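Local atomic coordinates of ochratoxinase (Aspergillus niger, PDB entry 4C5Z), a protein that hydrolyses ochratoxin A to ochratoxin alpha and L-phenylalanine, acting as a zinc-dependent carboxypeptidase that releases C-terminal aromatic amino acids. Residues C68-G73 with T335-G340; Y118-A123 with R198-I203; S262-S267 with V285-V290; I331-D336 with L345-A350. One frame throughout, in Å; residues are numbered along the deposited sequence.

Overall arrangement
All four contacts belong to the metal-dependent amidohydrolase barrel. Interaction 1 holds two ligands of the first zinc site, His69 and His71, together with the active-site residue Asp336. Interaction 3 adds His265 of the second zinc site, and its centre lies about 13 Å from that of interaction 1. The two are tied by a probable hydrogen bond from His69 ND1 to Thr287 OG1 (3.2 Å). Interaction 4 shares Thr335 and Asp336 with interaction 1, and its Glu346 reaches Ser289 and Arg288 of interaction 3. Interaction 2 lies apart from interactions 3 and 4, with centres about 21 and 22 Å away, but Tyr118 touches Phe72 of interaction 1.

Interaction 1 of 4, residues C68-G73 with T335-G340; sequences CHMHFG and TDTAPG
His69 and His71 meet Asp336 in two different ways. The CB of Asp336 lies over one face of the His69 ring, 3.8 Å from its centroid, as a CH-pi contact. The ring and carboxylate planes are 35° apart. His71 instead turns its edge to the carboxylate, with the two planes nearly perpendicular (84°). Its ND1 donates to Asp336 OD1 at 3.1 Å. The oxygen lies in the ring plane but is met from above the carboxylate plane. CG of Asp336 stands anti to its backbone N (chi1 -162°), which brings OD1 near both imidazoles. Backbone bonds fix the spacing: Asp336 N to His69 O and His71 N to Thr337 O. On another part of the contact, Met70 curls so that CE lies 3.2 Å from both Thr337 O and Ala338 O. Pro339 CG sits over the centre of the Phe72 ring, 3.6 Å from the centroid. Thr337 OG1 donates to Thr335 OG1, which is also bonded to Asp67. His69 and His71 are ligands of the first zinc, and Asp336 is an active-site residue. The His-carboxylate bond and the facial contact probably help to keep the two zinc ligands and the active-site aspartate in place.

Interaction 2 of 4, residues Y118-A123 with R198-I203; sequences YGCEVA and RGAKVI
Arg198 grips the carboxylate of Glu121 side-on, using NE and NH2 for separate oxygens. NE donates to Glu121 OE2 at 2.8 Å, almost straight (170°). That oxygen lies in the guanidinium plane and is met on its syn side. NH2 donates to Glu121 OE1 at 2.9 Å, from above the carboxylate plane. The two flat groups are turned 37° against each other. Next to this salt bridge, CB of Cys120 rests 3.3 Å from Arg198 O. SG of Cys120 reaches past it to Ala200 N, also at 3.3 Å. A water donates to Arg198 O and, weakly, to Glu121 OE2. Bends at chi2 of Glu121 and chi3 of Arg198 bring the charged ends together. Further out, Arg198 NH1 bonds to Gly177 O and Gln195 OE1, which helps fix the guanidinium. Gly199, just after helix 185-198, closes it in a Schellman motif with positive phi, and Tyr118 is the N-cap residue of helix 119-127. Ser92 of the second subunit bonds to Glu121 O, and His89 of that second subunit meets the Tyr118 ring. The contact thus joins the start of one helix to the end of another. Its buried carboxylate is probably kept ionised by the paired arginine.

Interaction 3 of 4, residues S262-S267 with V285-V290; sequences SLEHVS and VATRSV
His265 and Thr287 are brought together by their first torsions and by unusual backbone angles. In His265, CG lies anti to the carbonyl carbon (chi1 -59°), and the ring swings back toward 285-290. In Thr287, OG1 lies anti to the carbonyl carbon (chi1 -42°), which leaves the methyl CG2 anti to the backbone N. Both CB and CG2 of Thr287 come to 3.8 Å from His265 CE1. Thr287 CB lies over one face of the imidazole, offset toward the rim, as a CH-pi contact. Val290 CG2 approaches the ring at its edge, 4.2 Å from CE1. Positive phi at His265, Val266 and Thr287 turns the chain where the strands end. Glu264 bends at chi2 and lies alongside Val285, pointing the same way. Its OE2 is 3.6 Å from Val285 CG2. The same oxygen accepts from Ser262 OG through its syn lone pair and forms a salt bridge with Arg113, while OE1 bonds to Ser243. This buried carboxylate is therefore well supplied with partners. Parallel pairing of the two segments rests on Val285 N to Leu263 O (2.9 Å) and His265 N to Val285 O (2.8 Å). His265 is a ligand of the second zinc, at the C-terminal ends of the barrel strands. Strand 262-263 lies between strands 242-246 and 283-285. Helix 249-258 packs on Leu263 and Val266, and helix 304-327 covers Ala286 and Ser267.

Interaction 4 of 4, residues I331-D336 with L345-A350; sequences IALGTD and LELQFA
Leu333 packs against Glu346, Leu347 and Ala350 where a barrel strand of the amidohydrolase fold, 331-332, runs on into the loop before helix 345-352. Leu333 CD1 meets Leu347 CD2 at 3.8 Å, the two apolar side chains crossing at about a right angle. The other branch, CD2, lies 4.1 Å from Ala350 CB. Leu333 CB rests on the aliphatic CG of Glu346. Thr335 turns its methyl CG2 to Glu346 CB at 3.6 Å, and the two side chains run past each other in opposite directions. Helices 304-327 and 358-365 also touch Leu333 and Ala350, so Leu333 is buried between the strand and the helices outside it. The polar contacts centre on the Glu346 carboxylate. With CG anti to the backbone N (chi1 -165°) and a bend at chi2, it brings its face under Gly334 O, which is 3.1 Å from CD. All three oxygens are acceptors and do not bond; other donors serve the carboxylate. Ser289 OG bonds to OE1 and Arg288 N to OE2, tying this helix to helix 288-297. The polar link back to 331-336 runs through a water: it accepts from Gly334 N at 2.9 Å and donates to Glu346 OE2 at 2.5 Å.

Interaction 1 of 4, residues C68-G73 with T335-G340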
loop_
_atom_site.group_PDB
_atom_site.type_symbol
_atom_site.label_atom_id
_atom_site.label_comp_id
_atom_site.label_asym_id
_atom_site.label_seq_id
_atom_site.Cartn_x
_atom_site.Cartn_y
_atom_site.Cartn_z
ATOM N N CYS A 68 -7.191 -38.815 -11.480
ATOM C CA CYS A 68 -6.514 -37.738 -12.186
ATOM C C CYS A 68 -7.161 -36.367 -12.067
ATOM O O CYS A 68 -6.774 -35.446 -12.771
ATOM C CB CYS A 68 -6.398 -38.109 -13.657
ATOM S SG CYS A 68 -5.321 -39.532 -13.878
ATOM N N HIS A 69 -8.129 -36.215 -11.172
ATOM C CA HIS A 69 -8.781 -34.920 -11.018
ATOM C C HIS A 69 -9.284 -34.786 -9.594
ATOM O O HIS A 69 -10.438 -35.076 -9.306
ATOM C CB HIS A 69 -9.910 -34.763 -12.023
ATOM C CG HIS A 69 -10.527 -33.407 -12.028
ATOM N ND1 HIS A 69 -11.248 -32.937 -13.098
ATOM C CD2 HIS A 69 -10.536 -32.415 -11.101
ATOM C CE1 HIS A 69 -11.672 -31.711 -12.840
ATOM N NE2 HIS A 69 -11.254 -31.370 -11.630
ATOM N N MET A 70 -8.409 -34.333 -8.713
ATOM C CA MET A 70 -8.750 -34.168 -7.328
ATOM C C MET A 70 -8.589 -32.701 -7.009
ATOM O O MET A 70 -7.968 -31.992 -7.777
ATOM C CB MET A 70 -7.793 -34.996 -6.509
ATOM C CG MET A 70 -7.859 -36.488 -6.794
ATOM S SD MET A 70 -9.508 -37.137 -6.472
ATOM C CE MET A 70 -9.482 -37.006 -4.673
ATOM N N HIS A 71 -9.164 -32.247 -5.898
ATOM C CA HIS A 71 -8.911 -30.901 -5.385
ATOM C C HIS A 71 -8.547 -30.967 -3.917
ATOM O O HIS A 71 -9.285 -31.491 -3.105
ATOM C CB HIS A 71 -10.076 -29.926 -5.657
ATOM C CG HIS A 71 -11.381 -30.296 -5.011
ATOM N ND1 HIS A 71 -12.453 -30.797 -5.726
ATOM C CD2 HIS A 71 -11.800 -30.203 -3.723
ATOM C CE1 HIS A 71 -13.461 -31.027 -4.899
ATOM N NE2 HIS A 71 -13.088 -30.679 -3.681
ATOM N N PHE A 72 -7.368 -30.458 -3.593
ATOM C CA PHE A 72 -6.818 -30.527 -2.243
ATOM C C PHE A 72 -7.182 -29.264 -1.508
ATOM O O PHE A 72 -6.345 -28.389 -1.310
ATOM C CB PHE A 72 -5.294 -30.686 -2.286
ATOM C CG PHE A 72 -4.816 -32.110 -2.358
ATOM C CD1 PHE A 72 -5.186 -32.932 -3.412
ATOM C CD2 PHE A 72 -3.961 -32.621 -1.374
ATOM C CE1 PHE A 72 -4.720 -34.236 -3.473
ATOM C CE2 PHE A 72 -3.505 -33.910 -1.432
ATOM C CZ PHE A 72 -3.878 -34.721 -2.483
ATOM N N GLY A 73 -8.448 -29.186 -1.114
ATOM C CA GLY A 73 -9.032 -27.973 -0.506
ATOM C C GLY A 73 -9.245 -27.997 1.009
ATOM O O GLY A 73 -8.998 -26.975 1.685
ATOM N N THR A 335 -12.511 -37.497 -10.753
ATOM C CA THR A 335 -13.801 -37.283 -10.138
ATOM C C THR A 335 -14.066 -35.876 -9.639
ATOM O O THR A 335 -15.198 -35.568 -9.287
ATOM C CB THR A 335 -13.953 -38.212 -8.919
ATOM O OG1 THR A 335 -12.813 -38.089 -8.075
ATOM C CG2 THR A 335 -14.036 -39.639 -9.358
ATOM N N ASP A 336 -13.038 -35.032 -9.565
ATOM C CA ASP A 336 -13.153 -33.709 -8.943
ATOM C C ASP A 336 -13.704 -33.790 -7.498
ATOM O O ASP A 336 -14.625 -33.067 -7.132
ATOM C CB ASP A 336 -13.990 -32.726 -9.807
ATOM C CG ASP A 336 -13.769 -31.236 -9.426
ATOM O OD1 ASP A 336 -12.765 -30.884 -8.764
ATOM O OD2 ASP A 336 -14.607 -30.391 -9.793
ATOM N N THR A 337 -13.075 -34.620 -6.695
ATOM C CA THR A 337 -13.410 -34.728 -5.292
ATOM C C THR A 337 -12.230 -34.370 -4.392
ATOM O O THR A 337 -11.095 -34.202 -4.834
ATOM C CB THR A 337 -13.848 -36.175 -4.931
ATOM O OG1 THR A 337 -12.875 -37.122 -5.429
ATOM C CG2 THR A 337 -15.227 -36.478 -5.508
ATOM N N ALA A 338 -12.537 -34.255 -3.103
ATOM C CA ALA A 338 -11.518 -34.104 -2.094
ATOM C C ALA A 338 -10.806 -35.443 -1.943
ATOM O O ALA A 338 -11.418 -36.471 -2.166
ATOM C CB ALA A 338 -12.152 -33.700 -0.780
ATOM N N PRO A 339 -9.531 -35.433 -1.528
ATOM C CA PRO A 339 -8.891 -36.678 -1.117
ATOM C C PRO A 339 -9.740 -37.473 -0.127
ATOM O O PRO A 339 -10.313 -36.880 0.811
ATOM C CB PRO A 339 -7.605 -36.196 -0.410
ATOM C CG PRO A 339 -7.329 -34.846 -0.995
ATOM C CD PRO A 339 -8.687 -34.255 -1.214
ATOM N N GLY A 340 -9.784 -38.797 -0.329
ATOM C CA GLY A 340 -10.624 -39.717 0.467
ATOM C C GLY A 340 -12.043 -39.865 -0.053
ATOM O O GLY A 340 -12.819 -40.699 0.405
#

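Interaction 2 of 4, residues Y118-A123 with R198-I203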
loop_
_atom_site.group_PDB
_atom_site.type_symbol
_atom_site.label_atom_id
_atom_site.label_comp_id
_atom_site.label_asym_id
_atom_site.label_seq_id
_atom_site.Cartn_x
_atom_site.Cartn_y
_atom_site.Cartn_z
ATOM N N TYR A 118 -3.851 -27.390 -2.310
ATOM C CA TYR A 118 -2.629 -27.432 -1.505
ATOM C C TYR A 118 -1.793 -28.711 -1.665
ATOM O O TYR A 118 -0.966 -29.045 -0.790
ATOM C CB TYR A 118 -2.990 -27.225 -0.014
ATOM C CG TYR A 118 -3.662 -25.911 0.259
ATOM C CD1 TYR A 118 -2.963 -24.709 0.123
ATOM C CD2 TYR A 118 -4.994 -25.843 0.610
ATOM C CE1 TYR A 118 -3.563 -23.474 0.366
ATOM C CE2 TYR A 118 -5.594 -24.618 0.868
ATOM C CZ TYR A 118 -4.861 -23.436 0.731
ATOM O OH TYR A 118 -5.430 -22.212 0.955
ATOM N N GLY A 119 -1.961 -29.396 -2.793
ATOM C CA GLY A 119 -1.236 -30.633 -3.019
ATOM C C GLY A 119 0.263 -30.476 -2.822
ATOM O O GLY A 119 0.904 -31.317 -2.187
ATOM N N CYS A 120 0.814 -29.398 -3.350
ATOM C CA CYS A 120 2.231 -29.158 -3.211
ATOM C C CYS A 120 2.611 -29.077 -1.740
ATOM O O CYS A 120 3.599 -29.687 -1.304
ATOM C CB CYS A 120 2.624 -27.869 -3.951
ATOM S SG CYS A 120 2.431 -27.992 -5.761
ATOM N N GLU A 121 1.801 -28.346 -0.967
ATOM C CA GLU A 121 2.137 -28.058 0.418
ATOM C C GLU A 121 1.953 -29.311 1.283
ATOM O O GLU A 121 2.725 -29.574 2.182
ATOM C CB GLU A 121 1.334 -26.866 0.929
ATOM C CG GLU A 121 1.780 -25.527 0.329
ATOM C CD GLU A 121 1.385 -25.297 -1.123
ATOM O OE1 GLU A 121 0.355 -25.848 -1.576
ATOM O OE2 GLU A 121 2.102 -24.542 -1.821
ATOM N N VAL A 122 0.947 -30.108 0.966
ATOM C CA VAL A 122 0.671 -31.311 1.732
ATOM C C VAL A 122 1.633 -32.445 1.345
ATOM O O VAL A 122 2.008 -33.263 2.185
ATOM C CB VAL A 122 -0.830 -31.696 1.612
ATOM C CG1 VAL A 122 -1.105 -33.096 2.152
ATOM C CG2 VAL A 122 -1.700 -30.660 2.324
ATOM N N ALA A 123 2.082 -32.476 0.102
ATOM C CA ALA A 123 2.993 -33.526 -0.304
ATOM C C ALA A 123 4.289 -33.442 0.481
ATOM O O ALA A 123 4.983 -34.436 0.663
ATOM C CB ALA A 123 3.258 -33.473 -1.800
ATOM N N ARG A 198 6.079 -23.588 -6.062
ATOM C CA ARG A 198 5.572 -24.429 -4.990
ATOM C C ARG A 198 5.903 -25.893 -5.238
ATOM O O ARG A 198 5.676 -26.708 -4.380
ATOM C CB ARG A 198 4.052 -24.292 -4.864
ATOM C CG ARG A 198 3.574 -22.865 -4.758
ATOM C CD ARG A 198 2.129 -22.719 -5.143
ATOM N NE ARG A 198 1.238 -23.261 -4.124
ATOM C CZ ARG A 198 -0.088 -23.191 -4.178
ATOM N NH1 ARG A 198 -0.688 -22.569 -5.184
ATOM N NH2 ARG A 198 -0.818 -23.714 -3.199
ATOM N N GLY A 199 6.404 -26.245 -6.412
ATOM C CA GLY A 199 6.624 -27.649 -6.727
ATOM C C GLY A 199 5.486 -28.251 -7.522
ATOM O O GLY A 199 5.356 -29.469 -7.583
ATOM N N ALA A 200 4.666 -27.424 -8.171
ATOM C CA ALA A 200 3.641 -27.965 -9.079
ATOM C C ALA A 200 4.206 -28.905 -10.130
ATOM O O ALA A 200 5.196 -28.611 -10.766
ATOM C CB ALA A 200 2.874 -26.852 -9.767
ATOM N N LYS A 201 3.550 -30.027 -10.324
ATOM C CA LYS A 201 3.984 -30.994 -11.321
ATOM C C LYS A 201 3.054 -31.067 -12.512
ATOM O O LYS A 201 3.209 -31.914 -13.395
ATOM C CB LYS A 201 4.191 -32.356 -10.663
ATOM C CG LYS A 201 5.499 -32.384 -9.887
ATOM C CD LYS A 201 5.778 -33.723 -9.257
ATOM C CE LYS A 201 7.248 -33.919 -8.912
ATOM N NZ LYS A 201 7.450 -35.368 -8.629
ATOM N N VAL A 202 2.087 -30.161 -12.538
ATOM C CA VAL A 202 1.269 -29.988 -13.717
ATOM C C VAL A 202 0.725 -28.569 -13.617
ATOM O O VAL A 202 0.767 -27.984 -12.560
ATOM C CB VAL A 202 0.167 -31.066 -13.773
ATOM C CG1 VAL A 202 -0.764 -30.916 -12.596
ATOM C CG2 VAL A 202 -0.597 -31.016 -15.076
ATOM N N ILE A 203 0.278 -27.999 -14.734
ATOM C CA ILE A 203 -0.392 -26.708 -14.711
ATOM C C ILE A 203 -1.842 -26.870 -15.191
ATOM O O ILE A 203 -2.105 -27.529 -16.179
ATOM C CB ILE A 203 0.361 -25.699 -15.594
ATOM C CG1 ILE A 203 1.770 -25.452 -15.053
ATOM C CG2 ILE A 203 -0.408 -24.402 -15.702
ATOM C CD1 ILE A 203 1.808 -24.878 -13.649
HETATM O O HOH W 1 4.865 -26.257 -2.055
#

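Interaction 3 of 4, residues S262-S267 with V285-V290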
loop_
_atom_site.group_PDB
_atom_site.type_symbol
_atom_site.label_atom_id
_atom_site.label_comp_id
_atom_site.label_asym_id
_atom_site.label_seq_id
_atom_site.Cartn_x
_atom_site.Cartn_y
_atom_site.Cartn_z
ATOM N N SER A 262 -4.004 -32.438 -21.852
ATOM C CA SER A 262 -5.011 -33.089 -21.043
ATOM C C SER A 262 -6.227 -32.173 -20.936
ATOM O O SER A 262 -6.085 -30.967 -20.736
ATOM C CB SER A 262 -4.477 -33.396 -19.658
ATOM O OG SER A 262 -5.459 -34.072 -18.894
ATOM N N LEU A 263 -7.414 -32.765 -21.083
ATOM C CA LEU A 263 -8.678 -32.032 -21.041
ATOM C C LEU A 263 -9.641 -32.681 -20.055
ATOM O O LEU A 263 -9.838 -33.885 -20.056
ATOM C CB LEU A 263 -9.324 -32.009 -22.432
ATOM C CG LEU A 263 -8.454 -31.429 -23.533
ATOM C CD1 LEU A 263 -9.180 -31.435 -24.844
ATOM C CD2 LEU A 263 -8.041 -30.013 -23.167
ATOM N N GLU A 264 -10.258 -31.858 -19.235
ATOM C CA GLU A 264 -11.216 -32.328 -18.266
ATOM C C GLU A 264 -12.634 -32.015 -18.716
ATOM O O GLU A 264 -12.895 -30.949 -19.242
ATOM C CB GLU A 264 -10.923 -31.699 -16.917
ATOM C CG GLU A 264 -9.812 -32.406 -16.155
ATOM C CD GLU A 264 -8.441 -32.264 -16.841
ATOM O OE1 GLU A 264 -7.904 -31.123 -16.894
ATOM O OE2 GLU A 264 -7.881 -33.295 -17.308
ATOM N N HIS A 265 -13.540 -32.959 -18.493
ATOM C CA HIS A 265 -14.958 -32.839 -18.826
ATOM C C HIS A 265 -15.181 -33.016 -20.314
ATOM O O HIS A 265 -15.811 -33.976 -20.741
ATOM C CB HIS A 265 -15.557 -31.529 -18.339
ATOM C CG HIS A 265 -15.456 -31.343 -16.863
ATOM N ND1 HIS A 265 -16.335 -31.937 -15.981
ATOM C CD2 HIS A 265 -14.582 -30.634 -16.111
ATOM C CE1 HIS A 265 -16.003 -31.599 -14.749
ATOM N NE2 HIS A 265 -14.935 -30.821 -14.799
ATOM N N VAL A 266 -14.672 -32.083 -21.093
ATOM C CA VAL A 266 -14.711 -32.153 -22.549
ATOM C C VAL A 266 -16.128 -32.344 -23.062
ATOM O O VAL A 266 -16.335 -33.052 -24.010
ATOM C CB VAL A 266 -13.811 -33.295 -23.096
ATOM C CG1 VAL A 266 -13.179 -32.880 -24.418
ATOM C CG2 VAL A 266 -12.705 -33.647 -22.114
ATOM N N SER A 267 -17.090 -31.691 -22.428
ATOM C CA SER A 267 -18.492 -32.027 -22.592
ATOM C C SER A 267 -19.089 -31.895 -23.973
ATOM O O SER A 267 -20.103 -32.545 -24.271
ATOM C CB SER A 267 -19.333 -31.214 -21.612
ATOM O OG SER A 267 -18.827 -31.373 -20.284
ATOM N N VAL A 285 -10.130 -36.723 -19.760
ATOM C CA VAL A 285 -10.572 -37.037 -18.380
ATOM C C VAL A 285 -11.985 -36.540 -18.182
ATOM O O VAL A 285 -12.209 -35.374 -17.924
ATOM C CB VAL A 285 -9.682 -36.390 -17.291
ATOM C CG1 VAL A 285 -10.185 -36.789 -15.905
ATOM C CG2 VAL A 285 -8.238 -36.829 -17.430
ATOM N N ALA A 286 -12.946 -37.441 -18.307
ATOM C CA ALA A 286 -14.354 -37.049 -18.393
ATOM C C ALA A 286 -14.881 -36.432 -17.109
ATOM O O ALA A 286 -15.661 -35.520 -17.160
ATOM C CB ALA A 286 -15.207 -38.247 -18.790
ATOM N N THR A 287 -14.486 -36.963 -15.957
ATOM C CA THR A 287 -14.981 -36.458 -14.670
ATOM C C THR A 287 -16.535 -36.567 -14.547
ATOM O O THR A 287 -17.253 -35.648 -14.098
ATOM C CB THR A 287 -14.449 -35.029 -14.424
ATOM O OG1 THR A 287 -13.067 -34.978 -14.820
ATOM C CG2 THR A 287 -14.536 -34.645 -12.941
ATOM N N ARG A 288 -17.030 -37.733 -14.938
ATOM C CA ARG A 288 -18.456 -37.982 -15.020
ATOM C C ARG A 288 -19.131 -37.874 -13.653
ATOM O O ARG A 288 -20.295 -37.494 -13.572
ATOM C CB ARG A 288 -18.716 -39.343 -15.690
ATOM C CG ARG A 288 -20.182 -39.650 -15.937
ATOM C CD ARG A 288 -20.844 -38.689 -16.906
ATOM N NE ARG A 288 -22.269 -38.967 -16.985
ATOM C CZ ARG A 288 -23.122 -38.308 -17.745
ATOM N NH1 ARG A 288 -22.711 -37.333 -18.539
ATOM N NH2 ARG A 288 -24.400 -38.640 -17.714
ATOM N N SER A 289 -18.402 -38.169 -12.589
ATOM C CA SER A 289 -18.995 -38.129 -11.244
ATOM C C SER A 289 -19.610 -36.763 -10.938
ATOM O O SER A 289 -20.674 -36.670 -10.339
ATOM C CB SER A 289 -17.977 -38.538 -10.186
ATOM O OG SER A 289 -17.517 -39.880 -10.365
ATOM N N VAL A 290 -18.965 -35.708 -11.401
ATOM C CA VAL A 290 -19.487 -34.364 -11.195
ATOM C C VAL A 290 -20.852 -34.210 -11.853
ATOM O O VAL A 290 -21.757 -33.618 -11.260
ATOM C CB VAL A 290 -18.551 -33.269 -11.763
ATOM C CG1 VAL A 290 -19.173 -31.885 -11.621
ATOM C CG2 VAL A 290 -17.207 -33.271 -11.060
#

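Interaction 4 of 4, residues I331-D336 with L345-A350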
loop_
_atom_site.group_PDB
_atom_site.type_symbol
_atom_site.label_atom_id
_atom_site.label_comp_id
_atom_site.label_asym_id
_atom_site.label_seq_id
_atom_site.Cartn_x
_atom_site.Cartn_y
_atom_site.Cartn_z
ATOM N N ILE A 331 -7.905 -42.361 -22.633
ATOM C CA ILE A 331 -8.721 -41.907 -21.500
ATOM C C ILE A 331 -8.163 -42.285 -20.137
ATOM O O ILE A 331 -7.657 -43.394 -19.949
ATOM C CB ILE A 331 -10.142 -42.475 -21.658
ATOM C CG1 ILE A 331 -10.737 -41.930 -22.978
ATOM C CG2 ILE A 331 -11.026 -42.140 -20.463
ATOM C CD1 ILE A 331 -11.930 -42.683 -23.455
ATOM N N ALA A 332 -8.256 -41.345 -19.195
ATOM C CA ALA A 332 -7.997 -41.617 -17.792
ATOM C C ALA A 332 -9.189 -41.147 -16.973
ATOM O O ALA A 332 -10.085 -40.493 -17.514
ATOM C CB ALA A 332 -6.720 -40.937 -17.308
ATOM N N LEU A 333 -9.176 -41.482 -15.668
ATOM C CA LEU A 333 -10.303 -41.233 -14.797
ATOM C C LEU A 333 -9.994 -40.238 -13.720
ATOM O O LEU A 333 -8.911 -40.265 -13.121
ATOM C CB LEU A 333 -10.761 -42.531 -14.111
ATOM C CG LEU A 333 -11.135 -43.681 -15.041
ATOM C CD1 LEU A 333 -11.753 -44.804 -14.211
ATOM C CD2 LEU A 333 -12.073 -43.236 -16.158
ATOM N N GLY A 334 -10.997 -39.410 -13.428
ATOM C CA GLY A 334 -10.959 -38.480 -12.303
ATOM C C GLY A 334 -12.371 -38.129 -11.914
ATOM O O GLY A 334 -13.309 -38.401 -12.661
ATOM N N THR A 335 -12.511 -37.497 -10.753
ATOM C CA THR A 335 -13.801 -37.283 -10.138
ATOM C C THR A 335 -14.066 -35.876 -9.639
ATOM O O THR A 335 -15.198 -35.568 -9.287
ATOM C CB THR A 335 -13.953 -38.212 -8.919
ATOM O OG1 THR A 335 -12.813 -38.089 -8.075
ATOM C CG2 THR A 335 -14.036 -39.639 -9.358
ATOM N N ASP A 336 -13.038 -35.032 -9.565
ATOM C CA ASP A 336 -13.153 -33.709 -8.943
ATOM C C ASP A 336 -13.704 -33.790 -7.498
ATOM O O ASP A 336 -14.625 -33.067 -7.132
ATOM C CB ASP A 336 -13.990 -32.726 -9.807
ATOM C CG ASP A 336 -13.769 -31.236 -9.426
ATOM O OD1 ASP A 336 -12.765 -30.884 -8.764
ATOM O OD2 ASP A 336 -14.607 -30.391 -9.793
ATOM N N LEU A 345 -16.168 -44.628 -7.618
ATOM C CA LEU A 345 -17.349 -44.393 -8.425
ATOM C C LEU A 345 -17.065 -44.164 -9.937
ATOM O O LEU A 345 -17.899 -44.497 -10.782
ATOM C CB LEU A 345 -18.128 -43.206 -7.876
ATOM C CG LEU A 345 -19.606 -43.387 -7.631
ATOM C CD1 LEU A 345 -19.922 -44.700 -6.926
ATOM C CD2 LEU A 345 -20.158 -42.186 -6.870
ATOM N N GLU A 346 -15.923 -43.564 -10.270
ATOM C CA GLU A 346 -15.648 -43.212 -11.667
ATOM C C GLU A 346 -15.398 -44.452 -12.521
ATOM O O GLU A 346 -15.689 -44.439 -13.718
ATOM C CB GLU A 346 -14.471 -42.232 -11.777
ATOM C CG GLU A 346 -14.309 -41.520 -13.125
ATOM C CD GLU A 346 -15.408 -40.501 -13.451
ATOM O OE1 GLU A 346 -16.169 -40.110 -12.553
ATOM O OE2 GLU A 346 -15.503 -40.083 -14.634
ATOM N N LEU A 347 -14.881 -45.517 -11.906
ATOM C CA LEU A 347 -14.775 -46.818 -12.590
ATOM C C LEU A 347 -16.146 -47.327 -12.947
ATOM O O LEU A 347 -16.371 -47.751 -14.054
ATOM C CB LEU A 347 -14.004 -47.845 -11.743
ATOM C CG LEU A 347 -12.515 -47.461 -11.556
ATOM C CD1 LEU A 347 -12.088 -47.654 -10.118
ATOM C CD2 LEU A 347 -11.568 -48.198 -12.493
ATOM N N GLN A 348 -17.083 -47.208 -12.030
ATOM C CA GLN A 348 -18.455 -47.616 -12.297
ATOM C C GLN A 348 -19.058 -46.867 -13.485
ATOM O O GLN A 348 -19.670 -47.481 -14.371
ATOM C CB GLN A 348 -19.346 -47.421 -11.051
ATOM C CG GLN A 348 -20.719 -48.060 -11.160
ATOM C CD GLN A 348 -21.632 -47.728 -9.994
ATOM O OE1 GLN A 348 -21.249 -47.743 -8.823
ATOM N NE2 GLN A 348 -22.861 -47.439 -10.322
ATOM N N PHE A 349 -18.904 -45.550 -13.481
ATOM C CA PHE A 349 -19.434 -44.722 -14.555
ATOM C C PHE A 349 -18.683 -44.950 -15.890
ATOM O O PHE A 349 -19.277 -44.909 -16.959
ATOM C CB PHE A 349 -19.388 -43.246 -14.170
ATOM C CG PHE A 349 -20.228 -42.904 -12.978
ATOM C CD1 PHE A 349 -21.508 -43.441 -12.819
ATOM C CD2 PHE A 349 -19.744 -42.033 -11.994
ATOM C CE1 PHE A 349 -22.285 -43.114 -11.711
ATOM C CE2 PHE A 349 -20.516 -41.718 -10.885
ATOM C CZ PHE A 349 -21.786 -42.253 -10.745
ATOM N N ALA A 350 -17.395 -45.230 -15.822
ATOM C CA ALA A 350 -16.670 -45.571 -17.012
ATOM C C ALA A 350 -17.296 -46.799 -17.700
ATOM O O ALA A 350 -17.391 -46.859 -18.933
ATOM C CB ALA A 350 -15.206 -45.824 -16.690
HETATM O O HOH W 2 -13.159 -39.455 -15.296
#